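Local coordinates for hypothetical protein PA1835 (Pseudomonas aeruginosa, PDB 1YOC), which is of unknown function but has a hotdog fold related to PaaI-type thioesterases, so it may act on acyl-CoA-like thioesters, at residues A74-H86 with D115-V127. Residues are numbered along the deposited sequence; the frame is centred on the assembly and turned at random.
Sequences AGTMTDASIPAGH and DWQATGNLVVPVV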
# COMPACT_ATOMS: atom_id res chain seq x y z
N ALA B 74 -8.66 0.67 9.22
CA ALA B 74 -8.57 1.98 9.84
C ALA B 74 -9.58 2.94 9.31
O ALA B 74 -10.21 3.67 10.08
CB ALA B 74 -7.18 2.56 9.69
N GLY B 75 -9.72 2.96 7.99
CA GLY B 75 -10.63 3.89 7.37
C GLY B 75 -12.08 3.58 7.70
O GLY B 75 -12.85 4.49 8.02
N THR B 76 -12.46 2.30 7.63
CA THR B 76 -13.84 1.94 7.93
C THR B 76 -14.13 2.22 9.43
O THR B 76 -15.19 2.78 9.78
CB THR B 76 -14.11 0.48 7.59
OG1 THR B 76 -13.85 0.28 6.19
CG2 THR B 76 -15.62 0.17 7.79
N MET B 77 -13.20 1.87 10.31
CA MET B 77 -13.44 2.19 11.73
C MET B 77 -13.62 3.73 11.93
O MET B 77 -14.47 4.17 12.69
CB MET B 77 -12.27 1.73 12.61
CG MET B 77 -12.46 2.12 14.09
SD MET B 77 -11.26 1.33 15.18
CE MET B 77 -9.76 2.16 14.58
N THR B 78 -12.78 4.53 11.29
CA THR B 78 -12.88 6.00 11.42
C THR B 78 -14.26 6.48 10.97
O THR B 78 -14.91 7.27 11.69
CB THR B 78 -11.78 6.68 10.60
OG1 THR B 78 -10.51 6.29 11.13
CG2 THR B 78 -11.93 8.23 10.63
N ASP B 79 -14.70 5.97 9.83
CA ASP B 79 -16.02 6.32 9.28
C ASP B 79 -17.15 5.93 10.25
O ASP B 79 -18.16 6.66 10.38
CB ASP B 79 -16.24 5.59 7.95
CG ASP B 79 -17.43 6.14 7.16
OD1 ASP B 79 -17.33 7.32 6.73
OD2 ASP B 79 -18.45 5.41 7.00
N ALA B 80 -16.99 4.80 10.91
CA ALA B 80 -18.00 4.31 11.87
C ALA B 80 -17.94 5.01 13.24
O ALA B 80 -18.92 4.99 13.99
CB ALA B 80 -17.82 2.78 12.10
N SER B 81 -16.81 5.65 13.54
CA SER B 81 -16.61 6.22 14.86
C SER B 81 -16.75 7.72 15.09
O SER B 81 -17.14 8.14 16.19
CB SER B 81 -15.25 5.77 15.40
OG SER B 81 -15.07 4.38 15.24
N ILE B 82 -16.42 8.54 14.09
CA ILE B 82 -16.52 9.98 14.34
C ILE B 82 -17.98 10.40 14.23
O ILE B 82 -18.79 9.69 13.66
CB ILE B 82 -15.69 10.79 13.32
CG1 ILE B 82 -16.22 10.54 11.90
CG2 ILE B 82 -14.20 10.36 13.42
CD1 ILE B 82 -15.54 11.40 10.83
N PRO B 83 -18.33 11.57 14.81
CA PRO B 83 -19.69 12.12 14.78
C PRO B 83 -20.12 12.30 13.33
O PRO B 83 -19.29 12.61 12.46
CB PRO B 83 -19.55 13.47 15.51
CG PRO B 83 -18.41 13.24 16.42
CD PRO B 83 -17.44 12.45 15.56
N ALA B 84 -21.42 12.10 13.05
CA ALA B 84 -21.94 12.22 11.69
C ALA B 84 -21.65 13.58 11.04
O ALA B 84 -21.55 13.69 9.82
CB ALA B 84 -23.44 11.93 11.67
N GLY B 85 -21.51 14.61 11.87
CA GLY B 85 -21.21 15.94 11.37
C GLY B 85 -19.73 16.18 11.05
O GLY B 85 -19.36 17.25 10.61
N HIS B 86 -18.88 15.18 11.26
CA HIS B 86 -17.45 15.35 10.97
C HIS B 86 -17.11 14.61 9.71
O HIS B 86 -17.84 13.74 9.25
CB HIS B 86 -16.61 14.78 12.14
CG HIS B 86 -16.64 15.61 13.39
ND1 HIS B 86 -17.45 16.71 13.55
CD2 HIS B 86 -15.92 15.51 14.53
CE1 HIS B 86 -17.23 17.26 14.73
NE2 HIS B 86 -16.30 16.55 15.35
N ASP B 115 -9.91 9.64 21.00
CA ASP B 115 -11.05 10.50 21.33
C ASP B 115 -11.73 10.77 19.96
O ASP B 115 -11.33 11.64 19.18
CB ASP B 115 -10.55 11.79 21.96
CG ASP B 115 -11.66 12.79 22.21
OD1 ASP B 115 -12.84 12.52 21.87
OD2 ASP B 115 -11.33 13.86 22.77
N TRP B 116 -12.74 9.96 19.66
CA TRP B 116 -13.42 10.04 18.38
C TRP B 116 -14.28 11.27 18.20
O TRP B 116 -14.82 11.49 17.11
CB TRP B 116 -14.26 8.79 18.14
CG TRP B 116 -13.45 7.55 17.96
CD1 TRP B 116 -13.32 6.52 18.83
CD2 TRP B 116 -12.64 7.23 16.81
NE1 TRP B 116 -12.48 5.55 18.30
CE2 TRP B 116 -12.05 5.97 17.06
CE3 TRP B 116 -12.35 7.89 15.61
CZ2 TRP B 116 -11.20 5.35 16.15
CZ3 TRP B 116 -11.49 7.27 14.69
CH2 TRP B 116 -10.93 6.01 14.97
N GLN B 117 -14.44 12.05 19.25
CA GLN B 117 -15.25 13.26 19.08
C GLN B 117 -14.37 14.45 18.74
O GLN B 117 -14.87 15.53 18.40
CB GLN B 117 -16.09 13.53 20.35
CG GLN B 117 -17.47 12.87 20.33
CD GLN B 117 -17.40 11.36 20.29
OE1 GLN B 117 -16.79 10.75 21.16
NE2 GLN B 117 -18.03 10.75 19.27
N ALA B 118 -13.05 14.27 18.83
CA ALA B 118 -12.10 15.35 18.56
C ALA B 118 -11.86 15.62 17.06
O ALA B 118 -11.94 14.71 16.23
CB ALA B 118 -10.76 15.06 19.28
N THR B 119 -11.60 16.87 16.70
CA THR B 119 -11.30 17.19 15.30
C THR B 119 -9.78 17.31 15.26
O THR B 119 -9.14 17.38 16.30
CB THR B 119 -11.96 18.52 14.82
OG1 THR B 119 -11.63 19.58 15.73
CG2 THR B 119 -13.47 18.38 14.70
N GLY B 120 -9.20 17.35 14.06
CA GLY B 120 -7.75 17.42 13.97
C GLY B 120 -7.22 16.04 13.55
O GLY B 120 -7.97 15.21 13.02
N ASN B 121 -5.95 15.77 13.82
CA ASN B 121 -5.33 14.51 13.46
C ASN B 121 -5.56 13.43 14.48
O ASN B 121 -5.31 13.64 15.66
CB ASN B 121 -3.82 14.72 13.29
CG ASN B 121 -3.51 15.58 12.10
OD1 ASN B 121 -2.81 16.61 12.20
ND2 ASN B 121 -4.05 15.19 10.98
N LEU B 122 -6.06 12.30 14.03
CA LEU B 122 -6.27 11.14 14.92
C LEU B 122 -5.37 10.07 14.30
O LEU B 122 -5.41 9.85 13.07
CB LEU B 122 -7.73 10.66 14.90
CG LEU B 122 -8.83 11.69 15.18
CD1 LEU B 122 -10.22 10.97 15.30
CD2 LEU B 122 -8.50 12.44 16.46
N VAL B 123 -4.57 9.41 15.13
CA VAL B 123 -3.65 8.39 14.64
C VAL B 123 -4.21 7.01 14.97
O VAL B 123 -4.29 6.60 16.12
CB VAL B 123 -2.22 8.59 15.27
CG1 VAL B 123 -1.22 7.62 14.65
CG2 VAL B 123 -1.78 10.06 15.08
N VAL B 124 -4.63 6.30 13.92
CA VAL B 124 -5.24 4.99 14.10
C VAL B 124 -4.21 3.85 13.98
O VAL B 124 -3.51 3.71 12.96
CB VAL B 124 -6.31 4.78 13.04
CG1 VAL B 124 -6.97 3.42 13.25
CG2 VAL B 124 -7.31 5.94 13.09
N PRO B 125 -4.12 3.00 15.01
CA PRO B 125 -3.17 1.89 14.97
C PRO B 125 -3.76 0.62 14.35
O PRO B 125 -4.96 0.33 14.48
CB PRO B 125 -2.83 1.66 16.46
CG PRO B 125 -4.20 1.87 17.10
CD PRO B 125 -4.75 3.13 16.33
N VAL B 126 -2.90 -0.14 13.70
CA VAL B 126 -3.31 -1.42 13.12
C VAL B 126 -2.17 -2.41 13.30
O VAL B 126 -0.99 -2.07 13.11
CB VAL B 126 -3.57 -1.32 11.58
CG1 VAL B 126 -4.02 -2.69 11.06
CG2 VAL B 126 -4.68 -0.26 11.26
N VAL B 127 -2.50 -3.64 13.68
CA VAL B 127 -1.49 -4.68 13.75
C VAL B 127 -2.02 -5.84 12.89
O VAL B 127 -3.20 -6.18 12.97
CB VAL B 127 -1.22 -5.15 15.19
CG1 VAL B 127 -0.16 -6.25 15.21
CG2 VAL B 127 -0.69 -3.94 16.01
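The end of helix 63-81, from Ala74 to Ser81, runs over the first part of strand 120-130, the axes of the two short segments 9.4 Å apart at closest and their N-to-C directions 134° apart; the CA atoms come closest just past the helix, at Ile82 and Trp116 of the loop before the strand (5.1 Å). Trp116 is the centrepiece. Ser81 CB sits over the middle of one indole face, 3.5 Å from the centroid of the five-membered ring in a CH-pi contact. Met77 CE and Ile82 CG2 meet the edge of the indole instead, at CZ2 and CE3 respectively. Met77 extends from the helix (chi1 177°) and then turns at its last torsion, so that SD lies obliquely beside the six-membered ring as a Met-aromatic contact, while its CE presses tightly on Val124 CG1 at 3.3 Å. Ala74 CB continues this apolar seam onto Val124 CG1 (3.7 Å) and Val126 CG2. No hydrogen bond joins the two segments; the hydroxyls of Ser81 and Thr78 turn back to their own helix, Ser81 OG to Met77 O at 2.6 Å and Thr78 OG1 to Ala74 O at 2.8 Å. Ser81 OG also accepts from Gly42 N, and Trp116 NE1 is held by Gly111 O. Beyond the helix, Pro83 CD lies 3.2 Å from Trp116 O, and Thr119 CG2 covers one face of the His86 ring. An Asx turn at Asp115 shapes the loop leading into the strand. A long helix packed on a curved antiparallel sheet in this way is the hallmark of the hotdog fold.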